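Local atomic coordinates of Poly(Beta-D-mannuronate) lyase (Pseudopedobacter saltans, PDB entry 7O79), a protein that probably cleaves poly(beta-D-mannuronate), the mannuronate-rich part of alginate, as a family 6 polysaccharide lyase built on a parallel beta-helix. Residues 285-290 with 348-353; 257-262 with 310-315; 341-346 with 379-384. All coordinates share one frame; numbering follows the deposited sequence.

Interaction 1 of 3, residues 285-290 with 348-353; sequences GEYIEK and RMLLPE
A classic beta bulge, with Met-349 and Leu-350 both facing Gly-285, joins the loop that follows strand 280-283 to the loop that follows strand 333-337, toward the C-terminal end of the beta-helix. Two backbone bonds form one antiparallel hydrogen-bonded pair: Gly-285 N donates to Leu-350 O at 2.9 Å, and Leu-350 N returns a bond to Gly-285 O at 2.8 Å. The same Gly-285 O also receives a CA-H...O contact from Arg-348 CA. Leu-350 has the largest share of the contact. Its CG stands beside its own backbone N (chi1 -65°), which lays the fork along the opposing chain: CD1 lies 3.4 Å from Glu-286 O, while CD2 reaches Tyr-287 CB at 4.1 Å. Met-349 starts out away from 285-290, but its first two torsions (chi1 55°, chi2 74°) fold it back, bringing SD to 3.7 Å from Tyr-287 CB. This makes a Met-aromatic contact, the sulfur lying obliquely 5.4 Å from the centroid of the Tyr-287 ring. Further out, that ring meets Phe-385 edge-to-face. Replacing Leu-350 by an alanine removes CG and both methyls, which would probably open a gap beside the Glu-286 carbonyl and take one of these two apolar contacts from Tyr-287 CB. The aliphatic part of Glu-286 lies along Arg-348, CB against CG and CG near the backbone N; its carboxylate forms a salt bridge with Arg-311. The register thus rests on main-chain polarity and apolar contact, while that carboxylate ties in a third loop and also holds Gln-347 N.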
loop_
_atom_site.group_PDB
_atom_site.type_symbol
_atom_site.label_atom_id
_atom_site.label_comp_id
_atom_site.label_asym_id
_atom_site.label_seq_id
_atom_site.Cartn_x
_atom_site.Cartn_y
_atom_site.Cartn_z
ATOM N N GLY A 285 4.159 -20.710 -1.655
ATOM C CA GLY A 285 5.489 -20.225 -1.946
ATOM C C GLY A 285 6.176 -21.089 -2.982
ATOM O O GLY A 285 5.730 -22.196 -3.302
ATOM N N GLU A 286 7.295 -20.580 -3.484
ATOM C CA GLU A 286 8.084 -21.292 -4.478
ATOM C C GLU A 286 9.290 -21.983 -3.856
ATOM O O GLU A 286 10.076 -21.354 -3.141
ATOM C CB GLU A 286 8.551 -20.357 -5.589
ATOM C CG GLU A 286 9.164 -21.183 -6.704
ATOM C CD GLU A 286 9.556 -20.385 -7.911
ATOM O OE1 GLU A 286 10.205 -19.322 -7.773
ATOM O OE2 GLU A 286 9.230 -20.861 -9.010
ATOM N N TYR A 287 9.444 -23.271 -4.151
ATOM C CA TYR A 287 10.632 -24.027 -3.761
ATOM C C TYR A 287 11.794 -23.678 -4.686
ATOM O O TYR A 287 11.635 -23.712 -5.907
ATOM C CB TYR A 287 10.325 -25.518 -3.843
ATOM C CG TYR A 287 11.464 -26.450 -3.496
ATOM C CD1 TYR A 287 11.868 -26.639 -2.171
ATOM C CD2 TYR A 287 12.137 -27.153 -4.499
ATOM C CE1 TYR A 287 12.909 -27.517 -1.860
ATOM C CE2 TYR A 287 13.166 -28.014 -4.201
ATOM C CZ TYR A 287 13.546 -28.206 -2.888
ATOM O OH TYR A 287 14.573 -29.082 -2.615
ATOM N N ILE A 288 12.958 -23.341 -4.117
ATOM C CA ILE A 288 14.119 -22.929 -4.905
ATOM C C ILE A 288 15.390 -23.677 -4.541
ATOM O O ILE A 288 16.445 -23.386 -5.108
ATOM C CB ILE A 288 14.375 -21.407 -4.809
ATOM C CG1 ILE A 288 14.882 -21.038 -3.407
ATOM C CG2 ILE A 288 13.153 -20.601 -5.220
ATOM C CD1 ILE A 288 15.499 -19.648 -3.316
ATOM N N GLU A 289 15.341 -24.623 -3.601
ATOM C CA GLU A 289 16.582 -25.243 -3.153
ATOM C C GLU A 289 17.251 -26.007 -4.283
ATOM O O GLU A 289 18.482 -26.026 -4.382
ATOM C CB GLU A 289 16.319 -26.164 -1.961
ATOM C CG GLU A 289 17.578 -26.847 -1.397
ATOM C CD GLU A 289 18.682 -25.865 -1.006
ATOM O OE1 GLU A 289 19.788 -25.945 -1.591
ATOM O OE2 GLU A 289 18.441 -24.992 -0.143
ATOM N N LYS A 290 16.461 -26.636 -5.145
ATOM C CA LYS A 290 16.998 -27.322 -6.314
ATOM C C LYS A 290 15.906 -27.411 -7.372
ATOM O O LYS A 290 14.731 -27.134 -7.109
ATOM C CB LYS A 290 17.527 -28.708 -5.941
ATOM C CG LYS A 290 16.456 -29.721 -5.697
ATOM C CD LYS A 290 17.018 -30.980 -5.055
ATOM N N ARG A 348 5.894 -23.312 -7.593
ATOM C CA ARG A 348 4.961 -22.708 -6.631
ATOM C C ARG A 348 4.040 -23.743 -5.983
ATOM O O ARG A 348 2.823 -23.793 -6.211
ATOM C CB ARG A 348 4.149 -21.608 -7.298
ATOM C CG ARG A 348 4.983 -20.433 -7.770
ATOM C CD ARG A 348 4.170 -19.663 -8.757
ATOM N NE ARG A 348 3.012 -19.076 -8.104
ATOM C CZ ARG A 348 2.254 -18.150 -8.670
ATOM N NH1 ARG A 348 2.544 -17.749 -9.912
ATOM N NH2 ARG A 348 1.208 -17.655 -8.014
ATOM N N MET A 349 4.650 -24.524 -5.117
ATOM C CA MET A 349 4.076 -25.666 -4.435
ATOM C C MET A 349 4.309 -25.739 -2.925
ATOM O O MET A 349 3.976 -26.763 -2.312
ATOM C CB MET A 349 4.547 -26.929 -5.157
ATOM C CG MET A 349 6.095 -26.966 -5.233
ATOM S SD MET A 349 7.136 -27.320 -3.912
ATOM C CE MET A 349 6.837 -29.046 -3.582
ATOM N N LEU A 350 4.762 -24.664 -2.283
ATOM C CA LEU A 350 4.972 -24.665 -0.841
ATOM C C LEU A 350 3.670 -24.240 -0.162
ATOM O O LEU A 350 3.294 -23.067 -0.194
ATOM C CB LEU A 350 6.139 -23.751 -0.470
ATOM C CG LEU A 350 7.502 -24.217 -1.008
ATOM C CD1 LEU A 350 8.585 -23.214 -0.673
ATOM C CD2 LEU A 350 7.894 -25.618 -0.489
ATOM N N LEU A 351 2.985 -25.196 0.453
ATOM C CA LEU A 351 1.767 -24.902 1.182
ATOM C C LEU A 351 2.096 -24.131 2.463
ATOM O O LEU A 351 3.127 -24.379 3.093
ATOM C CB LEU A 351 1.054 -26.204 1.526
ATOM C CG LEU A 351 0.578 -26.984 0.304
ATOM C CD1 LEU A 351 -0.058 -28.288 0.728
ATOM C CD2 LEU A 351 -0.418 -26.125 -0.488
ATOM N N PRO A 352 1.225 -23.209 2.883
ATOM C CA PRO A 352 1.481 -22.480 4.131
ATOM C C PRO A 352 1.630 -23.454 5.293
ATOM O O PRO A 352 0.984 -24.503 5.326
ATOM C CB PRO A 352 0.245 -21.583 4.281
ATOM C CG PRO A 352 -0.295 -21.453 2.843
ATOM C CD PRO A 352 -0.061 -22.818 2.274
ATOM N N GLU A 353 2.537 -23.127 6.220
ATOM C CA GLU A 353 2.872 -24.042 7.303
ATOM C C GLU A 353 3.205 -23.245 8.553
ATOM O O GLU A 353 3.693 -22.117 8.479
ATOM C CB GLU A 353 4.054 -24.956 6.948
ATOM C CG GLU A 353 5.375 -24.192 6.820
ATOM C CD GLU A 353 6.612 -25.067 6.624
ATOM O OE1 GLU A 353 6.491 -26.304 6.469
ATOM O OE2 GLU A 353 7.724 -24.490 6.608
#

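Interaction 2 of 3, residues 257-262 with 310-315; sequences GIRLAG and PRYGHV
Gly-262 and Gly-313 meet where the chain leaving strand 255-260 crosses the loop 310-315, the two paths lying 89° apart. This is the tight half of the contact. Gly-262 N gives Gly-313 O a weak hydrogen bond of 3.0 Å, and Val-315 CA sends a straight CA-H...O contact back to Gly-262 O at 3.2 Å. The close approach depends on Gly-313, where a CB would press on Gly-262 CA; Gly-262 answers to its own backbone (phi 106°), at which a CB would jam against the carbonyl O of Ala-261. Val-315 closes one flank, its CG2 beside its own backbone N and 3.5 Å from Leu-260 O. On the other, Ala-261 CB sits 3.6 Å from Gly-313 O and, at 4.2 Å from CD2, touches the edge of the Tyr-312 ring.

Beyond that ring edge the fit slackens. Arg-259 brings the edge of its guanidinium no nearer than 4.2 Å, NH1 to Tyr-312 CE2, and a water bridges the polar ends instead. The water accepts from Arg-259 NH1 at 3.0 Å and lies in the plane of the tyrosine ring, 2.8 Å from Tyr-312 OH. Other groups position both partners: Arg-259 NE bonds to Tyr-256 OH, and the Tyr-312 ring makes a cation-pi contact with Arg-235. One side is therefore glycine-thin backbone packing, the other two partly exposed polar side chains joined through water. A long loop folded back across the exit of a sheet strand in this way suits the right-handed parallel beta-helix of polysaccharide lyases, whose loops project from the coil turns.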
loop_
_atom_site.group_PDB
_atom_site.type_symbol
_atom_site.label_atom_id
_atom_site.label_comp_id
_atom_site.label_asym_id
_atom_site.label_seq_id
_atom_site.Cartn_x
_atom_site.Cartn_y
_atom_site.Cartn_z
ATOM N N GLY A 257 -10.151 -9.179 -0.038
ATOM C CA GLY A 257 -9.649 -8.763 1.249
ATOM C C GLY A 257 -8.145 -8.603 1.341
ATOM O O GLY A 257 -7.562 -7.630 0.838
ATOM N N ILE A 258 -7.515 -9.555 2.018
ATOM C CA ILE A 258 -6.096 -9.507 2.337
ATOM C C ILE A 258 -5.406 -10.717 1.719
ATOM O O ILE A 258 -5.942 -11.832 1.743
ATOM C CB ILE A 258 -5.895 -9.433 3.870
ATOM C CG1 ILE A 258 -6.525 -8.141 4.408
ATOM C CG2 ILE A 258 -4.436 -9.518 4.253
ATOM C CD1 ILE A 258 -6.857 -8.158 5.904
ATOM N N ARG A 259 -4.223 -10.489 1.146
ATOM C CA ARG A 259 -3.449 -11.550 0.513
ATOM C C ARG A 259 -1.973 -11.420 0.873
ATOM O O ARG A 259 -1.399 -10.330 0.768
ATOM C CB ARG A 259 -3.625 -11.520 -0.999
ATOM C CG ARG A 259 -2.550 -12.265 -1.738
ATOM C CD ARG A 259 -3.011 -12.690 -3.113
ATOM N NE ARG A 259 -2.946 -11.641 -4.129
ATOM C CZ ARG A 259 -1.875 -11.348 -4.871
ATOM N NH1 ARG A 259 -0.717 -11.975 -4.673
ATOM N NH2 ARG A 259 -1.957 -10.406 -5.808
ATOM N N LEU A 260 -1.357 -12.531 1.301
ATOM C CA LEU A 260 0.026 -12.502 1.765
ATOM C C LEU A 260 0.864 -13.579 1.094
ATOM O O LEU A 260 0.407 -14.716 0.914
ATOM C CB LEU A 260 0.155 -12.732 3.286
ATOM C CG LEU A 260 -0.056 -11.603 4.297
ATOM C CD1 LEU A 260 0.967 -10.476 4.071
ATOM C CD2 LEU A 260 -1.469 -11.103 4.287
ATOM N N ALA A 261 2.112 -13.225 0.784
ATOM C CA ALA A 261 3.219 -14.178 0.699
ATOM C C ALA A 261 4.237 -13.834 1.783
ATOM O O ALA A 261 4.352 -12.672 2.189
ATOM C CB ALA A 261 3.894 -14.137 -0.678
ATOM N N GLY A 262 4.976 -14.837 2.262
ATOM C CA GLY A 262 6.101 -14.578 3.144
ATOM C C GLY A 262 5.818 -14.938 4.597
ATOM O O GLY A 262 4.731 -15.387 4.970
ATOM N N PRO A 310 12.687 -16.915 -4.608
ATOM C CA PRO A 310 11.404 -17.497 -5.014
ATOM C C PRO A 310 10.531 -16.447 -5.666
ATOM O O PRO A 310 10.626 -15.252 -5.368
ATOM C CB PRO A 310 10.785 -18.002 -3.700
ATOM C CG PRO A 310 11.624 -17.505 -2.608
ATOM C CD PRO A 310 12.807 -16.777 -3.144
ATOM N N ARG A 311 9.674 -16.923 -6.579
ATOM C CA ARG A 311 8.624 -16.077 -7.138
ATOM C C ARG A 311 7.689 -15.570 -6.043
ATOM O O ARG A 311 7.264 -14.409 -6.072
ATOM C CB ARG A 311 7.836 -16.854 -8.196
ATOM C CG ARG A 311 8.540 -16.929 -9.575
ATOM C CD ARG A 311 7.942 -18.050 -10.417
ATOM N NE ARG A 311 8.469 -17.985 -11.782
ATOM C CZ ARG A 311 9.572 -18.610 -12.188
ATOM N NH1 ARG A 311 10.253 -19.380 -11.345
ATOM N NH2 ARG A 311 9.989 -18.475 -13.439
ATOM N N TYR A 312 7.346 -16.436 -5.080
ATOM C CA TYR A 312 6.532 -16.082 -3.910
ATOM C C TYR A 312 7.167 -16.688 -2.659
ATOM O O TYR A 312 7.558 -17.857 -2.671
ATOM C CB TYR A 312 5.074 -16.581 -4.059
ATOM C CG TYR A 312 4.299 -15.828 -5.126
ATOM C CD1 TYR A 312 4.389 -16.204 -6.465
ATOM C CD2 TYR A 312 3.505 -14.727 -4.801
ATOM C CE1 TYR A 312 3.719 -15.509 -7.455
ATOM C CE2 TYR A 312 2.809 -14.033 -5.787
ATOM C CZ TYR A 312 2.929 -14.436 -7.117
ATOM O OH TYR A 312 2.255 -13.777 -8.121
ATOM N N GLY A 313 7.277 -15.902 -1.589
ATOM C CA GLY A 313 7.786 -16.439 -0.331
ATOM C C GLY A 313 6.807 -17.395 0.345
ATOM O O GLY A 313 5.600 -17.155 0.403
ATOM N N HIS A 314 7.349 -18.495 0.865
ATOM C CA HIS A 314 6.581 -19.456 1.647
ATOM C C HIS A 314 5.883 -18.739 2.806
ATOM O O HIS A 314 6.504 -17.943 3.510
ATOM C CB HIS A 314 7.549 -20.523 2.175
ATOM C CG HIS A 314 6.895 -21.772 2.679
ATOM N ND1 HIS A 314 7.619 -22.818 3.210
ATOM C CD2 HIS A 314 5.595 -22.158 2.711
ATOM C CE1 HIS A 314 6.794 -23.794 3.549
ATOM N NE2 HIS A 314 5.561 -23.416 3.262
ATOM N N VAL A 315 4.583 -18.980 2.980
ATOM C CA VAL A 315 3.830 -18.352 4.070
ATOM C C VAL A 315 3.965 -19.242 5.303
ATOM O O VAL A 315 3.307 -20.286 5.429
ATOM C CB VAL A 315 2.361 -18.108 3.713
ATOM C CG1 VAL A 315 1.645 -17.423 4.884
ATOM C CG2 VAL A 315 2.226 -17.224 2.472
HETATM O O HOH W 1 0.621 -11.653 -7.378
#

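Interaction 3 of 3, residues 341-346 with 379-384; sequences GNPGAD and NPILAN
Pro-343 and the Asn-379 amide are the centre of a surface contact between two loops projecting from the last coils of the beta-helix, the second loop containing an Asx turn at Asn-379. In the first shell Pro-343 CG presses on two branched side chains. Ile-381 CD1 lies 3.5 Å from it, tighter than ordinary van der Waals contact, and Leu-382 CD2 lies 3.6 Å away. The other leucine methyl, CD1, lies 4.0 Å from Pro-343 CD and also borders Gly-341 O. Beside this apolar patch, Asn-379 ND2 serves two acceptors. It bonds to Asn-342 OD1 at 3.2 Å, in the carbonyl plane and on a lone pair, although the two amide planes are turned 58° apart. Its second bond, to Gly-341 O at 3.4 Å, is weak.

Torsions and neighbours set these groups. A chi1 of -168° carries the Asn-379 amide toward 341-346, and a chi2 of -37° turns ND2 to that loop and OD1 back to its own chain. Asn-342 starts away from 379-384 but its OD1 end swings back. Outside the pair, Asn-340 OD1 holds Asn-342 N, Ser-377 OG receives Asn-379 N, and the buried Leu-382 packs on Met-349 on the inner side. Within 379-384 the short 3-10 segment 380-382 presents Ile-381 and Leu-382 together, helped by a backbone bond from Leu-382 N to Asn-379 O. The Asx turn itself is completed by a weak bond in which Asn-379 OD1 accepts from Ile-381 N at 3.3 Å.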
loop_
_atom_site.group_PDB
_atom_site.type_symbol
_atom_site.label_atom_id
_atom_site.label_comp_id
_atom_site.label_asym_id
_atom_site.label_seq_id
_atom_site.Cartn_x
_atom_site.Cartn_y
_atom_site.Cartn_z
ATOM N N GLY A 341 0.526 -27.870 -8.610
ATOM C CA GLY A 341 0.898 -29.237 -8.327
ATOM C C GLY A 341 1.702 -29.931 -9.411
ATOM O O GLY A 341 2.052 -31.102 -9.249
ATOM N N ASN A 342 2.000 -29.249 -10.521
ATOM C CA ASN A 342 2.797 -29.810 -11.611
ATOM C C ASN A 342 3.987 -28.889 -11.806
ATOM O O ASN A 342 3.981 -28.013 -12.691
ATOM C CB ASN A 342 1.999 -29.963 -12.902
ATOM C CG ASN A 342 0.893 -30.985 -12.774
ATOM O OD1 ASN A 342 1.109 -32.099 -12.288
ATOM N ND2 ASN A 342 -0.300 -30.619 -13.225
ATOM N N PRO A 343 5.016 -29.044 -10.981
ATOM C CA PRO A 343 6.188 -28.170 -11.086
ATOM C C PRO A 343 6.792 -28.223 -12.479
ATOM O O PRO A 343 6.899 -29.284 -13.092
ATOM C CB PRO A 343 7.157 -28.722 -10.029
ATOM C CG PRO A 343 6.519 -29.976 -9.488
ATOM C CD PRO A 343 5.061 -29.926 -9.801
ATOM N N GLY A 344 7.153 -27.053 -12.984
ATOM C CA GLY A 344 7.798 -26.930 -14.276
ATOM C C GLY A 344 8.667 -25.696 -14.248
ATOM O O GLY A 344 9.637 -25.637 -13.473
ATOM N N ALA A 345 8.313 -24.700 -15.071
ATOM C CA ALA A 345 9.019 -23.427 -15.045
ATOM C C ALA A 345 8.991 -22.808 -13.646
ATOM O O ALA A 345 9.989 -22.233 -13.199
ATOM C CB ALA A 345 8.416 -22.480 -16.085
ATOM N N ASP A 346 7.864 -22.911 -12.936
ATOM C CA ASP A 346 7.834 -22.476 -11.548
ATOM C C ASP A 346 7.631 -23.693 -10.661
ATOM O O ASP A 346 7.160 -24.751 -11.094
ATOM C CB ASP A 346 6.719 -21.451 -11.267
ATOM C CG ASP A 346 5.321 -22.048 -11.357
ATOM O OD1 ASP A 346 4.946 -22.799 -10.424
ATOM O OD2 ASP A 346 4.565 -21.695 -12.285
ATOM N N ASN A 379 1.372 -35.805 -7.268
ATOM C CA ASN A 379 2.503 -35.892 -8.176
ATOM C C ASN A 379 3.694 -36.521 -7.453
ATOM O O ASN A 379 4.071 -36.056 -6.366
ATOM C CB ASN A 379 2.845 -34.495 -8.708
ATOM C CG ASN A 379 3.814 -34.517 -9.888
ATOM O OD1 ASN A 379 4.744 -35.331 -9.941
ATOM N ND2 ASN A 379 3.586 -33.623 -10.853
ATOM N N PRO A 380 4.274 -37.599 -7.990
ATOM C CA PRO A 380 5.327 -38.320 -7.253
ATOM C C PRO A 380 6.530 -37.469 -6.884
ATOM O O PRO A 380 7.132 -37.693 -5.827
ATOM C CB PRO A 380 5.701 -39.434 -8.234
ATOM C CG PRO A 380 4.380 -39.727 -8.884
ATOM C CD PRO A 380 3.897 -38.332 -9.211
ATOM N N ILE A 381 6.912 -36.501 -7.718
ATOM C CA ILE A 381 8.077 -35.689 -7.384
ATOM C C ILE A 381 7.817 -34.706 -6.254
ATOM O O ILE A 381 8.758 -34.041 -5.812
ATOM C CB ILE A 381 8.593 -34.919 -8.611
ATOM C CG1 ILE A 381 7.577 -33.865 -9.025
ATOM C CG2 ILE A 381 8.935 -35.879 -9.742
ATOM C CD1 ILE A 381 8.074 -32.996 -10.121
ATOM N N LEU A 382 6.575 -34.596 -5.772
ATOM C CA LEU A 382 6.254 -33.808 -4.586
ATOM C C LEU A 382 5.943 -34.667 -3.363
ATOM O O LEU A 382 5.497 -34.131 -2.342
ATOM C CB LEU A 382 5.071 -32.885 -4.873
ATOM C CG LEU A 382 5.187 -32.001 -6.106
ATOM C CD1 LEU A 382 4.078 -30.966 -6.098
ATOM C CD2 LEU A 382 6.566 -31.318 -6.109
ATOM N N ALA A 383 6.193 -35.978 -3.428
ATOM C CA ALA A 383 5.708 -36.879 -2.387
ATOM C C ALA A 383 6.401 -36.646 -1.045
ATOM O O ALA A 383 5.765 -36.752 0.011
ATOM C CB ALA A 383 5.879 -38.330 -2.843
ATOM N N ASN A 384 7.695 -36.325 -1.047
ATOM C CA ASN A 384 8.429 -36.265 0.215
ATOM C C ASN A 384 8.396 -34.898 0.863
ATOM O O ASN A 384 9.072 -34.691 1.872
ATOM C CB ASN A 384 9.875 -36.718 0.014
ATOM C CG ASN A 384 9.953 -38.153 -0.417
ATOM O OD1 ASN A 384 9.000 -38.914 -0.210
ATOM N ND2 ASN A 384 11.080 -38.548 -1.005
#

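Overall arrangement
The three contacts form a continuous cluster of loops on one side of the beta-helix, toward its C-terminal end. Interaction 1 is the middle piece, its centre about 11 Å from that of interaction 2 and about 10 Å from that of interaction 3; the outer two are about 19 Å apart. Two probable hydrogen bonds tie interactions 1 and 2, Glu-286 N to Tyr-312 O at 2.9 Å and Leu-351 O to His-314 NE2 at 2.6 Å. Toward interaction 3 the join is packing: Met-349 CE on Leu-382 CD2 at 3.4 Å, and Glu-286 OE2 near Asp-346 CA at 3.3 Å. Arg-311 spans all three, bridging to Glu-286 while its side chain packs on Ala-345 and Asp-346.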